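Long-range contacts in aldehyde dehydrogenase (Trypanosoma brucei, PDB 5MYP), which probably oxidises aldehydes to the corresponding carboxylic acids with NAD+ as the electron acceptor: residues Asp234-Asn239 against Phe398-Arg403; Ile247-Ile252 against Asp421-Ala426; Lys333-Gly338 against Ile351-Asp356; Asp238-Val243 against Ser273-Ala278. All blocks are in the same frame, centred on the assembly; numbering follows the deposited sequence. Where two conformers were deposited one is given.

Contact 1 (Asp234-Asn239 against Phe398-Arg403). Unlike the reference sequence in segment 234-239: Thr235 (reference Ser).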
loop_
_atom_site.group_PDB
_atom_site.type_symbol
_atom_site.label_atom_id
_atom_site.label_comp_id
_atom_site.label_asym_id
_atom_site.label_seq_id
_atom_site.Cartn_x
_atom_site.Cartn_y
_atom_site.Cartn_z
ATOM N N ASP A 234 -14.890 -25.147 -23.964
ATOM C CA ASP A 234 -15.106 -26.264 -24.909
ATOM C C ASP A 234 -14.050 -26.391 -26.034
ATOM O O ASP A 234 -14.295 -27.074 -27.033
ATOM C CB ASP A 234 -16.525 -26.175 -25.510
ATOM C CG ASP A 234 -16.803 -24.841 -26.215
ATOM O OD1 ASP A 234 -15.972 -23.909 -26.124
ATOM O OD2 ASP A 234 -17.874 -24.717 -26.847
ATOM N N THR A 235 -12.881 -25.767 -25.865
ATOM C CA THR A 235 -11.810 -25.812 -26.874
ATOM C C THR A 235 -10.618 -26.678 -26.437
ATOM O O THR A 235 -9.584 -26.670 -27.108
ATOM C CB THR A 235 -11.313 -24.388 -27.232
ATOM O OG1 THR A 235 -10.735 -23.762 -26.077
ATOM C CG2 THR A 235 -12.466 -23.530 -27.756
ATOM N N CYS A 236 -10.776 -27.437 -25.342
ATOM C CA CYS A 236 -9.693 -28.243 -24.754
ATOM C C CYS A 236 -9.925 -29.764 -24.801
ATOM O O CYS A 236 -9.232 -30.504 -24.097
ATOM C CB CYS A 236 -9.471 -27.827 -23.288
ATOM S SG CYS A 236 -9.013 -26.101 -23.035
ATOM N N ALA A 237 -10.861 -30.243 -25.624
ATOM C CA ALA A 237 -11.153 -31.690 -25.696
ATOM C C ALA A 237 -9.898 -32.534 -25.940
ATOM O O ALA A 237 -9.680 -33.535 -25.258
ATOM C CB ALA A 237 -12.200 -31.981 -26.759
ATOM N N ASP A 238 -9.062 -32.099 -26.884
ATOM C CA ASP A 238 -7.810 -32.801 -27.214
ATOM C C ASP A 238 -6.713 -32.676 -26.146
ATOM O O ASP A 238 -5.765 -33.458 -26.154
ATOM C CB ASP A 238 -7.254 -32.307 -28.559
ATOM C CG ASP A 238 -8.188 -32.591 -29.732
ATOM O OD1 ASP A 238 -9.003 -33.540 -29.669
ATOM O OD2 ASP A 238 -8.094 -31.855 -30.734
ATOM N N ASN A 239 -6.836 -31.688 -25.258
ATOM C CA ASN A 239 -5.872 -31.446 -24.173
ATOM C C ASN A 239 -6.383 -31.873 -22.793
ATOM O O ASN A 239 -5.771 -31.530 -21.781
ATOM C CB ASN A 239 -5.526 -29.951 -24.123
ATOM C CG ASN A 239 -5.144 -29.395 -25.479
ATOM O OD1 ASN A 239 -4.105 -29.751 -26.038
ATOM N ND2 ASN A 239 -5.980 -28.520 -26.015
ATOM N N PHE A 398 -8.697 -22.527 -18.525
ATOM C CA PHE A 398 -8.209 -23.491 -19.507
ATOM C C PHE A 398 -8.971 -23.278 -20.808
ATOM O O PHE A 398 -10.189 -23.458 -20.852
ATOM C CB PHE A 398 -8.363 -24.924 -18.998
ATOM C CG PHE A 398 -7.373 -25.289 -17.929
ATOM C CD1 PHE A 398 -7.617 -24.963 -16.601
ATOM C CD2 PHE A 398 -6.195 -25.956 -18.247
ATOM C CE1 PHE A 398 -6.704 -25.294 -15.608
ATOM C CE2 PHE A 398 -5.277 -26.289 -17.261
ATOM C CZ PHE A 398 -5.533 -25.959 -15.937
ATOM N N SER A 399 -8.250 -22.864 -21.851
ATOM C CA SER A 399 -8.843 -22.538 -23.148
ATOM C C SER A 399 -7.764 -22.377 -24.225
ATOM O O SER A 399 -6.634 -21.974 -23.930
ATOM C CB SER A 399 -9.675 -21.250 -23.047
ATOM O OG SER A 399 -10.147 -20.821 -24.314
ATOM N N ASN A 400 -8.127 -22.708 -25.465
ATOM C CA ASN A 400 -7.304 -22.422 -26.646
ATOM C C ASN A 400 -7.867 -21.244 -27.464
ATOM O O ASN A 400 -7.360 -20.956 -28.549
ATOM C CB ASN A 400 -7.193 -23.676 -27.533
ATOM C CG ASN A 400 -6.371 -24.780 -26.893
ATOM O OD1 ASN A 400 -6.851 -25.896 -26.704
ATOM N ND2 ASN A 400 -5.122 -24.479 -26.567
ATOM N N ASN A 401 -8.889 -20.561 -26.935
ATOM C CA ASN A 401 -9.570 -19.466 -27.631
ATOM C C ASN A 401 -9.200 -18.109 -27.013
ATOM O O ASN A 401 -9.563 -17.818 -25.869
ATOM C CB ASN A 401 -11.086 -19.686 -27.578
ATOM C CG ASN A 401 -11.852 -18.703 -28.448
ATOM O OD1 ASN A 401 -12.128 -17.577 -28.037
ATOM N ND2 ASN A 401 -12.211 -19.129 -29.653
ATOM N N LYS A 402 -8.487 -17.292 -27.789
ATOM C CA LYS A 402 -8.010 -15.965 -27.356
ATOM C C LYS A 402 -9.125 -15.024 -26.905
ATOM O O LYS A 402 -8.999 -14.369 -25.867
ATOM C CB LYS A 402 -7.186 -15.288 -28.470
ATOM C CG LYS A 402 -5.680 -15.488 -28.359
ATOM C CD LYS A 402 -5.279 -16.959 -28.311
ATOM C CE LYS A 402 -3.829 -17.125 -27.885
ATOM N NZ LYS A 402 -3.561 -18.506 -27.391
ATOM N N ARG A 403 -10.206 -14.961 -27.683
ATOM C CA ARG A 403 -11.346 -14.097 -27.359
ATOM C C ARG A 403 -12.023 -14.497 -26.044
ATOM O O ARG A 403 -12.396 -13.628 -25.255
ATOM C CB ARG A 403 -12.372 -14.096 -28.499
ATOM C CG ARG A 403 -13.546 -13.149 -28.291
ATOM C CD ARG A 403 -14.554 -13.262 -29.424
ATOM N NE ARG A 403 -14.065 -12.665 -30.668
ATOM C CZ ARG A 403 -14.106 -11.367 -30.980
ATOM N NH1 ARG A 403 -14.611 -10.463 -30.138
ATOM N NH2 ARG A 403 -13.628 -10.961 -32.155
#
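An ST turn at Ser399, in the loop leaving strand 395-398, meets Thr235 and Cys236 in the loop leaving the neighbouring strand 229-232. The turn is closed by the amide of Asn401, which donates to Ser399 OG at 2.9 Å. Across the contact, the backbone N of Asn400 gives a nearly straight hydrogen bond to Thr235 OG1 (2.9 Å, 168° at the hydrogen). Thr235 can receive it because its hydroxyl stands between the backbone N and the carbonyl carbon (chi1 63°), while the side chains of Thr235 and Asn401 cross at about a right angle, Thr235 CG2 4.1 Å from Asn401 CB. Both hydroxyls are also claimed by Asp233, Thr235 OG1 by one carboxylate oxygen and Ser399 OG by the other, so a single acid joins the two loops. These strands run parallel in the sheet of the catalytic domain, and the loops meet just beyond their C-terminal ends. Next to Thr235 in the chain, the buried Cys236, small and only weakly polar, lays SG against the peptide between Phe398 and Ser399, 3.6 Å from Phe398 C and 3.5 Å from Ser399 N. That amide has its own partner in Asn420 OD1. Asn401, the N-cap residue of helix 402-411, accepts from Phe404 N with its OD1. Phe464 of the second subunit packs on Cys236 and Phe398.

Contact 2 (Ile247-Ile252 against Asp421-Ala426)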
loop_
_atom_site.group_PDB
_atom_site.type_symbol
_atom_site.label_atom_id
_atom_site.label_comp_id
_atom_site.label_asym_id
_atom_site.label_seq_id
_atom_site.Cartn_x
_atom_site.Cartn_y
_atom_site.Cartn_z
ATOM N N ILE A 247 -4.890 -29.503 -12.977
ATOM C CA ILE A 247 -5.897 -29.192 -11.949
ATOM C C ILE A 247 -5.742 -30.127 -10.746
ATOM O O ILE A 247 -5.704 -29.666 -9.604
ATOM C CB ILE A 247 -7.346 -29.274 -12.503
ATOM C CG1 ILE A 247 -7.585 -28.164 -13.530
ATOM C CG2 ILE A 247 -8.379 -29.164 -11.377
ATOM C CD1 ILE A 247 -8.815 -28.352 -14.398
ATOM N N MET A 248 -5.640 -31.430 -11.011
ATOM C CA MET A 248 -5.555 -32.433 -9.949
ATOM C C MET A 248 -4.263 -32.297 -9.140
ATOM O O MET A 248 -4.286 -32.449 -7.920
ATOM C CB MET A 248 -5.697 -33.850 -10.530
ATOM C CG MET A 248 -5.747 -34.984 -9.514
ATOM S SD MET A 248 -6.939 -34.793 -8.165
ATOM C CE MET A 248 -8.468 -34.638 -9.080
ATOM N N TRP A 249 -3.150 -32.000 -9.813
ATOM C CA TRP A 249 -1.884 -31.732 -9.114
ATOM C C TRP A 249 -2.029 -30.564 -8.130
ATOM O O TRP A 249 -1.641 -30.678 -6.970
ATOM C CB TRP A 249 -0.737 -31.444 -10.098
ATOM C CG TRP A 249 0.464 -30.860 -9.408
ATOM C CD1 TRP A 249 1.370 -31.527 -8.637
ATOM C CD2 TRP A 249 0.854 -29.485 -9.387
ATOM N NE1 TRP A 249 2.312 -30.654 -8.148
ATOM C CE2 TRP A 249 2.017 -29.392 -8.593
ATOM C CE3 TRP A 249 0.333 -28.320 -9.962
ATOM C CZ2 TRP A 249 2.674 -28.180 -8.367
ATOM C CZ3 TRP A 249 0.986 -27.113 -9.734
ATOM C CH2 TRP A 249 2.146 -27.055 -8.946
ATOM N N GLY A 250 -2.590 -29.454 -8.606
ATOM C CA GLY A 250 -2.828 -28.269 -7.769
ATOM C C GLY A 250 -3.694 -28.532 -6.548
ATOM O O GLY A 250 -3.541 -27.868 -5.521
ATOM N N LYS A 251 -4.605 -29.495 -6.666
ATOM C CA LYS A 251 -5.473 -29.911 -5.564
ATOM C C LYS A 251 -4.797 -30.906 -4.619
ATOM O O LYS A 251 -5.011 -30.848 -3.410
ATOM C CB LYS A 251 -6.762 -30.521 -6.131
ATOM C CG LYS A 251 -7.916 -30.623 -5.147
ATOM C CD LYS A 251 -8.311 -29.256 -4.617
ATOM C CE LYS A 251 -9.764 -29.203 -4.189
ATOM N NZ LYS A 251 -10.118 -27.858 -3.659
ATOM N N ILE A 252 -3.993 -31.817 -5.168
ATOM C CA ILE A 252 -3.344 -32.875 -4.377
ATOM C C ILE A 252 -2.230 -32.338 -3.463
ATOM O O ILE A 252 -2.063 -32.833 -2.345
ATOM C CB ILE A 252 -2.840 -34.033 -5.290
ATOM C CG1 ILE A 252 -4.036 -34.890 -5.727
ATOM C CG2 ILE A 252 -1.801 -34.914 -4.588
ATOM C CD1 ILE A 252 -3.716 -35.931 -6.781
ATOM N N ASP A 421 -2.940 -23.465 -16.683
ATOM C CA ASP A 421 -2.256 -24.111 -15.561
ATOM C C ASP A 421 -2.792 -23.562 -14.242
ATOM O O ASP A 421 -3.616 -22.645 -14.236
ATOM C CB ASP A 421 -0.729 -23.903 -15.654
ATOM C CG ASP A 421 0.067 -25.130 -15.214
ATOM O OD1 ASP A 421 -0.357 -25.832 -14.267
ATOM O OD2 ASP A 421 1.128 -25.399 -15.813
ATOM N N VAL A 422 -2.331 -24.144 -13.139
ATOM C CA VAL A 422 -2.683 -23.695 -11.789
ATOM C C VAL A 422 -1.420 -23.611 -10.926
ATOM O O VAL A 422 -0.447 -24.318 -11.191
ATOM C CB VAL A 422 -3.729 -24.627 -11.124
ATOM C CG1 VAL A 422 -4.980 -24.745 -11.991
ATOM C CG2 VAL A 422 -3.156 -26.015 -10.840
ATOM N N VAL A 423 -1.418 -22.709 -9.943
ATOM C CA VAL A 423 -0.415 -22.655 -8.854
ATOM C C VAL A 423 0.994 -22.170 -9.262
ATOM O O VAL A 423 1.615 -21.409 -8.518
ATOM C CB VAL A 423 -0.342 -23.999 -8.068
ATOM C CG1 VAL A 423 0.677 -23.937 -6.936
ATOM C CG2 VAL A 423 -1.715 -24.360 -7.515
ATOM N N VAL A 424 1.474 -22.582 -10.436
ATOM C CA VAL A 424 2.883 -22.376 -10.845
ATOM C C VAL A 424 3.355 -20.916 -10.932
ATOM O O VAL A 424 4.560 -20.647 -10.832
ATOM C CB VAL A 424 3.217 -23.091 -12.183
ATOM C CG1 VAL A 424 3.103 -24.603 -12.023
ATOM C CG2 VAL A 424 2.355 -22.584 -13.343
ATOM N N HIS A 425 2.417 -19.988 -11.127
ATOM C CA HIS A 425 2.726 -18.547 -11.133
ATOM C C HIS A 425 3.363 -18.032 -9.839
ATOM O O HIS A 425 4.092 -17.046 -9.877
ATOM C CB HIS A 425 1.471 -17.716 -11.455
ATOM C CG HIS A 425 0.445 -17.705 -10.362
ATOM N ND1 HIS A 425 -0.253 -18.832 -9.985
ATOM C CD2 HIS A 425 -0.011 -16.701 -9.576
ATOM C CE1 HIS A 425 -1.088 -18.523 -9.007
ATOM N NE2 HIS A 425 -0.955 -17.237 -8.737
ATOM N N ALA A 426 3.084 -18.687 -8.708
ATOM C CA ALA A 426 3.679 -18.315 -7.415
ATOM C C ALA A 426 5.213 -18.391 -7.399
ATOM O O ALA A 426 5.860 -17.600 -6.711
ATOM C CB ALA A 426 3.100 -19.173 -6.301
#
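Gly250 and Val422 bring their backbones together, CA to CA 6.1 Å, where helix 240-252 passes the loop that follows strand 417-419. That loop bends through a classic gamma turn: Val423 has a positive phi of 72°, unusual for a branched residue, and Val424 N bonds back to Val422 O at 2.7 Å before a 3-10 segment begins. Glycine suits the helix side because it offers only hydrogens, and Val422 CG2 can settle 3.8 Å from Gly250 CA. Val423 CG2 comes to the same glycine a little farther off. Both valines point toward the helix and lay compact, branched hydrocarbon against the bare backbone at Gly250. Beside it Trp249 reaches over to the turn. With CG anti to the backbone N (chi1 167°), the indole extends toward the turn, and its six-membered ring brings CZ3 to 3.5 Å from Val422 O, which lies at the ring edge in its plane. The same ring corner meets Val423 CB at 3.8 Å and Val424 CG1 at 4.0 Å, both from oblique directions. The indole also takes part in the dimer, with Arg473 of the second subunit in a cation-pi contact and Phe474 of that subunit edge-to-face. The side chain of Val423 lies about 9 Å from that of Cys259, the predicted catalytic cysteine. At the start of the loop Asp421, salt-bridged to Arg473 and Arg462 of the second subunit, uses the anti lone pair of OD1 to accept from Val422 N at 2.8 Å.

Contact 3 (Lys333-Gly338 against Ile351-Asp356). Unlike the reference sequence in segment 351-356: Asn354 (reference Asp).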
loop_
_atom_site.group_PDB
_atom_site.type_symbol
_atom_site.label_atom_id
_atom_site.label_comp_id
_atom_site.label_asym_id
_atom_site.label_seq_id
_atom_site.Cartn_x
_atom_site.Cartn_y
_atom_site.Cartn_z
ATOM N N LYS A 333 -23.263 -34.366 -5.241
ATOM C CA LYS A 333 -23.066 -35.788 -5.512
ATOM C C LYS A 333 -21.569 -36.087 -5.546
ATOM O O LYS A 333 -20.835 -35.450 -6.300
ATOM C CB LYS A 333 -23.694 -36.154 -6.862
ATOM C CG LYS A 333 -23.676 -37.640 -7.203
ATOM C CD LYS A 333 -24.304 -37.896 -8.565
ATOM C CE LYS A 333 -24.642 -39.367 -8.775
ATOM N NZ LYS A 333 -23.441 -40.246 -8.756
ATOM N N VAL A 334 -21.122 -37.055 -4.746
ATOM C CA VAL A 334 -19.734 -37.525 -4.814
ATOM C C VAL A 334 -19.574 -38.305 -6.119
ATOM O O VAL A 334 -19.940 -39.477 -6.199
ATOM C CB VAL A 334 -19.344 -38.398 -3.596
ATOM C CG1 VAL A 334 -17.944 -38.985 -3.769
ATOM C CG2 VAL A 334 -19.418 -37.583 -2.311
ATOM N N ALA A 335 -19.062 -37.625 -7.146
ATOM C CA ALA A 335 -18.830 -38.232 -8.459
ATOM C C ALA A 335 -17.547 -39.060 -8.474
ATOM O O ALA A 335 -17.506 -40.126 -9.090
ATOM C CB ALA A 335 -18.774 -37.161 -9.538
ATOM N N VAL A 336 -16.501 -38.547 -7.825
ATOM C CA VAL A 336 -15.214 -39.239 -7.708
ATOM C C VAL A 336 -14.714 -39.122 -6.269
ATOM O O VAL A 336 -14.756 -38.042 -5.682
ATOM C CB VAL A 336 -14.152 -38.641 -8.663
ATOM C CG1 VAL A 336 -12.807 -39.357 -8.520
ATOM C CG2 VAL A 336 -14.629 -38.706 -10.107
ATOM N N GLY A 337 -14.271 -40.241 -5.705
ATOM C CA GLY A 337 -13.561 -40.248 -4.430
ATOM C C GLY A 337 -14.441 -40.319 -3.192
ATOM O O GLY A 337 -15.312 -41.178 -3.095
ATOM N N GLY A 338 -14.199 -39.417 -2.243
ATOM C CA GLY A 338 -14.923 -39.394 -0.971
ATOM C C GLY A 338 -14.343 -40.295 0.109
ATOM O O GLY A 338 -14.930 -40.420 1.183
ATOM N N ILE A 351 -14.358 -35.151 -6.031
ATOM C CA ILE A 351 -15.028 -34.314 -7.027
ATOM C C ILE A 351 -16.530 -34.356 -6.770
ATOM O O ILE A 351 -17.133 -35.439 -6.766
ATOM C CB ILE A 351 -14.748 -34.797 -8.468
ATOM C CG1 ILE A 351 -13.233 -34.923 -8.717
ATOM C CG2 ILE A 351 -15.394 -33.857 -9.485
ATOM C CD1 ILE A 351 -12.874 -35.527 -10.054
ATOM N N LEU A 352 -17.126 -33.183 -6.548
ATOM C CA LEU A 352 -18.566 -33.062 -6.336
ATOM C C LEU A 352 -19.227 -32.503 -7.588
ATOM O O LEU A 352 -18.728 -31.539 -8.173
ATOM C CB LEU A 352 -18.877 -32.135 -5.158
ATOM C CG LEU A 352 -18.373 -32.485 -3.763
ATOM C CD1 LEU A 352 -18.890 -31.447 -2.780
ATOM C CD2 LEU A 352 -18.799 -33.884 -3.342
ATOM N N THR A 353 -20.350 -33.103 -7.982
ATOM C CA THR A 353 -21.193 -32.590 -9.064
ATOM C C THR A 353 -22.594 -32.311 -8.517
ATOM O O THR A 353 -22.883 -32.615 -7.354
ATOM C CB THR A 353 -21.283 -33.595 -10.225
ATOM O OG1 THR A 353 -21.800 -34.839 -9.742
ATOM C CG2 THR A 353 -19.913 -33.824 -10.848
ATOM N N ASN A 354 -23.451 -31.721 -9.351
ATOM C CA ASN A 354 -24.836 -31.398 -8.977
ATOM C C ASN A 354 -24.870 -30.589 -7.680
ATOM O O ASN A 354 -25.574 -30.931 -6.730
ATOM C CB ASN A 354 -25.681 -32.677 -8.854
ATOM C CG ASN A 354 -25.659 -33.523 -10.115
ATOM O OD1 ASN A 354 -25.268 -33.062 -11.186
ATOM N ND2 ASN A 354 -26.084 -34.771 -9.991
ATOM N N ILE A 355 -24.084 -29.517 -7.660
ATOM C CA ILE A 355 -23.894 -28.706 -6.461
ATOM C C ILE A 355 -25.089 -27.789 -6.228
ATOM O O ILE A 355 -25.691 -27.288 -7.175
ATOM C CB ILE A 355 -22.565 -27.891 -6.534
ATOM C CG1 ILE A 355 -21.426 -28.679 -5.888
ATOM C CG2 ILE A 355 -22.635 -26.548 -5.819
ATOM C CD1 ILE A 355 -21.036 -29.917 -6.647
ATOM N N ASP A 356 -25.416 -27.596 -4.953
ATOM C CA ASP A 356 -26.263 -26.499 -4.509
ATOM C C ASP A 356 -25.335 -25.289 -4.287
ATOM O O ASP A 356 -24.548 -25.300 -3.334
ATOM C CB ASP A 356 -26.976 -26.890 -3.208
ATOM C CG ASP A 356 -27.815 -25.764 -2.624
ATOM O OD1 ASP A 356 -28.186 -24.820 -3.358
ATOM O OD2 ASP A 356 -28.109 -25.836 -1.412
#
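Ile351 and Val336 run alongside each other on the same face of the sheet, as a hydrogen-bonded pair between antiparallel strands 333-336 and 346-353. From its root outward, Ile351 CB stands 3.9 Å from Val336 CB; CG1, placed beside the backbone N by a chi1 of -53°, stays close to the same carbon; the extended chi2 then carries CD1 to the tip, 3.6 Å from Val336 CG2. Beyond the two segments this isoleucine packs on Leu279 of helix 272-287, and Val336 packs on the same helix at Ala280 and Arg283. Beta-branched residues fit here, since they favour the extended backbone and present broad hydrocarbon to helix 272-287. The strands then slip by one residue in a classic beta bulge. Ala335 and Val336 both turn their amides to Ile351 O, Ala335 N at 2.9 Å and Val336 N weakly at 3.3 Å. A small alanine suits the bulge, its methyl tucking against Thr353 CG2 at 3.8 Å. Past it the register resumes: Val334 and Leu352 form a non-hydrogen-bonded pair whose methyls meet on the other face, and Lys333 and Thr353 exchange two backbone bonds, with Lys333 N 2.8 Å from Thr353 O. The lysine lies along Thr353 and Asn354, its aliphatic chain passing them before the ammonium end leads away. Strand 346-353 also pairs in parallel with 370-376, so strand 333-336 extends the sheet as an antiparallel edge. Backbone bonds thus set the register, while Val336 and Ile351 pack against helix 272-287 and Lys333, on the same face, carries its charge to the exposed margin.

Contact 4 (Asp238-Val243 against Ser273-Ala278)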
loop_
_atom_site.group_PDB
_atom_site.type_symbol
_atom_site.label_atom_id
_atom_site.label_comp_id
_atom_site.label_asym_id
_atom_site.label_seq_id
_atom_site.Cartn_x
_atom_site.Cartn_y
_atom_site.Cartn_z
ATOM N N ASP A 238 -9.062 -32.099 -26.884
ATOM C CA ASP A 238 -7.810 -32.801 -27.214
ATOM C C ASP A 238 -6.713 -32.676 -26.146
ATOM O O ASP A 238 -5.765 -33.458 -26.154
ATOM C CB ASP A 238 -7.254 -32.307 -28.559
ATOM C CG ASP A 238 -8.188 -32.591 -29.732
ATOM O OD1 ASP A 238 -9.003 -33.540 -29.669
ATOM O OD2 ASP A 238 -8.094 -31.855 -30.734
ATOM N N ASN A 239 -6.836 -31.688 -25.258
ATOM C CA ASN A 239 -5.872 -31.446 -24.173
ATOM C C ASN A 239 -6.383 -31.873 -22.793
ATOM O O ASN A 239 -5.771 -31.530 -21.781
ATOM C CB ASN A 239 -5.526 -29.951 -24.123
ATOM C CG ASN A 239 -5.144 -29.395 -25.479
ATOM O OD1 ASN A 239 -4.105 -29.751 -26.038
ATOM N ND2 ASN A 239 -5.980 -28.520 -26.015
ATOM N N MET A 240 -7.478 -32.636 -22.751
ATOM C CA MET A 240 -8.211 -32.871 -21.501
ATOM C C MET A 240 -7.402 -33.639 -20.451
ATOM O O MET A 240 -7.599 -33.430 -19.254
ATOM C CB MET A 240 -9.546 -33.579 -21.784
ATOM C CG MET A 240 -10.560 -33.549 -20.643
ATOM S SD MET A 240 -11.024 -31.897 -20.081
ATOM C CE MET A 240 -11.786 -31.185 -21.536
ATOM N N LYS A 241 -6.488 -34.506 -20.892
ATOM C CA LYS A 241 -5.602 -35.221 -19.965
ATOM C C LYS A 241 -4.647 -34.266 -19.244
ATOM O O LYS A 241 -4.467 -34.372 -18.029
ATOM C CB LYS A 241 -4.804 -36.312 -20.686
ATOM C CG LYS A 241 -4.173 -37.322 -19.740
ATOM C CD LYS A 241 -3.655 -38.561 -20.467
ATOM C CE LYS A 241 -2.186 -38.441 -20.822
ATOM N NZ LYS A 241 -1.306 -38.778 -19.669
ATOM N N VAL A 242 -4.053 -33.337 -19.993
ATOM C CA VAL A 242 -3.138 -32.341 -19.420
ATOM C C VAL A 242 -3.906 -31.331 -18.547
ATOM O O VAL A 242 -3.411 -30.930 -17.489
ATOM C CB VAL A 242 -2.319 -31.606 -20.512
ATOM C CG1 VAL A 242 -1.477 -30.482 -19.909
ATOM C CG2 VAL A 242 -1.433 -32.593 -21.262
ATOM N N VAL A 243 -5.100 -30.937 -18.995
ATOM C CA VAL A 243 -5.994 -30.073 -18.211
ATOM C C VAL A 243 -6.247 -30.699 -16.837
ATOM O O VAL A 243 -6.061 -30.046 -15.810
ATOM C CB VAL A 243 -7.351 -29.825 -18.934
ATOM C CG1 VAL A 243 -8.372 -29.159 -18.009
ATOM C CG2 VAL A 243 -7.157 -28.981 -20.188
ATOM N N SER A 273 -18.544 -34.361 -18.448
ATOM C CA SER A 273 -18.267 -35.789 -18.284
ATOM C C SER A 273 -16.809 -36.125 -18.587
ATOM O O SER A 273 -16.166 -36.817 -17.804
ATOM C CB SER A 273 -19.198 -36.640 -19.154
ATOM O OG SER A 273 -19.000 -38.023 -18.906
ATOM N N VAL A 274 -16.298 -35.636 -19.718
ATOM C CA VAL A 274 -14.893 -35.881 -20.090
ATOM C C VAL A 274 -13.893 -35.302 -19.079
ATOM O O VAL A 274 -12.879 -35.936 -18.790
ATOM C CB VAL A 274 -14.538 -35.413 -21.529
ATOM C CG1 VAL A 274 -15.294 -36.243 -22.559
ATOM C CG2 VAL A 274 -14.783 -33.920 -21.741
ATOM N N LEU A 275 -14.195 -34.125 -18.528
ATOM C CA LEU A 275 -13.336 -33.518 -17.508
ATOM C C LEU A 275 -13.314 -34.351 -16.231
ATOM O O LEU A 275 -12.244 -34.650 -15.705
ATOM C CB LEU A 275 -13.778 -32.086 -17.182
ATOM C CG LEU A 275 -13.009 -31.350 -16.076
ATOM C CD1 LEU A 275 -11.517 -31.297 -16.365
ATOM C CD2 LEU A 275 -13.573 -29.953 -15.889
ATOM N N VAL A 276 -14.498 -34.719 -15.746
ATOM C CA VAL A 276 -14.623 -35.483 -14.499
ATOM C C VAL A 276 -13.920 -36.840 -14.623
ATOM O O VAL A 276 -13.196 -37.246 -13.717
ATOM C CB VAL A 276 -16.103 -35.634 -14.072
ATOM C CG1 VAL A 276 -16.268 -36.646 -12.946
ATOM C CG2 VAL A 276 -16.670 -34.278 -13.654
ATOM N N ASP A 277 -14.123 -37.521 -15.750
ATOM C CA ASP A 277 -13.424 -38.781 -16.030
ATOM C C ASP A 277 -11.906 -38.595 -16.080
ATOM O O ASP A 277 -11.167 -39.403 -15.520
ATOM C CB ASP A 277 -13.907 -39.402 -17.349
ATOM C CG ASP A 277 -15.326 -39.963 -17.260
ATOM O OD1 ASP A 277 -15.965 -39.898 -16.185
ATOM O OD2 ASP A 277 -15.807 -40.485 -18.288
ATOM N N ALA A 278 -11.450 -37.530 -16.741
ATOM C CA ALA A 278 -10.019 -37.219 -16.825
ATOM C C ALA A 278 -9.415 -36.902 -15.454
ATOM O O ALA A 278 -8.311 -37.350 -15.144
ATOM C CB ALA A 278 -9.773 -36.070 -17.793
#
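Met240 reaches across from the first turn of helix 240-252 to Leu275 and Ala278 on helix 272-287, and this is the close part of the contact. Its unbranched chain leaves anti to the backbone N, then bends at both chi2 (58°) and chi3 (62°), folding the thioether down onto the neighbouring helix. SD sits 3.8 Å from Leu275 CD1, the two side chains crossing at about a right angle, and Met240 CG meets Ala278 CB at 3.9 Å and Val274 O at 3.8 Å. Alanine suits the site, because its lone methyl, Ala278 CB, can sit 3.7 Å from Met240 O. Deeper in, Val243 CG1 adds a looser touch on Leu275 CD1, while Leu275 itself packs on Val265 and Val267 of the sheet. The other side is more open. There Met240 CE meets Val274 CG2 at a longer 4.1 Å, and Val274 is itself exposed. Lys241 turns away from the partner helix and forms a salt bridge with Glu245 on its own helix. Such apolar packing between consecutive helices on one side of a parallel sheet is typical of alpha/beta domains; here helix 240-252 is the connection of a beta-alpha-beta crossover between strands 229-232 and 264-268.

Overall arrangement
Following the chain from the N terminus, contacts 1 and 4 set out from the same stretch, sharing Asp238 and Asn239. Contact 4 closes first, joining helices 240-252 and 272-287. Contact 2 opens before contacts 4 and 1 have closed and closes after them, so it crosses both. Contact 3 opens and closes a short antiparallel excursion, with strand 340-341 between its sides, within the long loops of contacts 1 and 2. Val276 of contact 4 touches Val336 of contact 3, and Phe398 of contact 1 packs on contacts 2 and 4. Contact 1 joins two loops after neighbouring strands, contact 2 a helix and a loop, contact 3 two strands; all but contact 3 touch the second subunit.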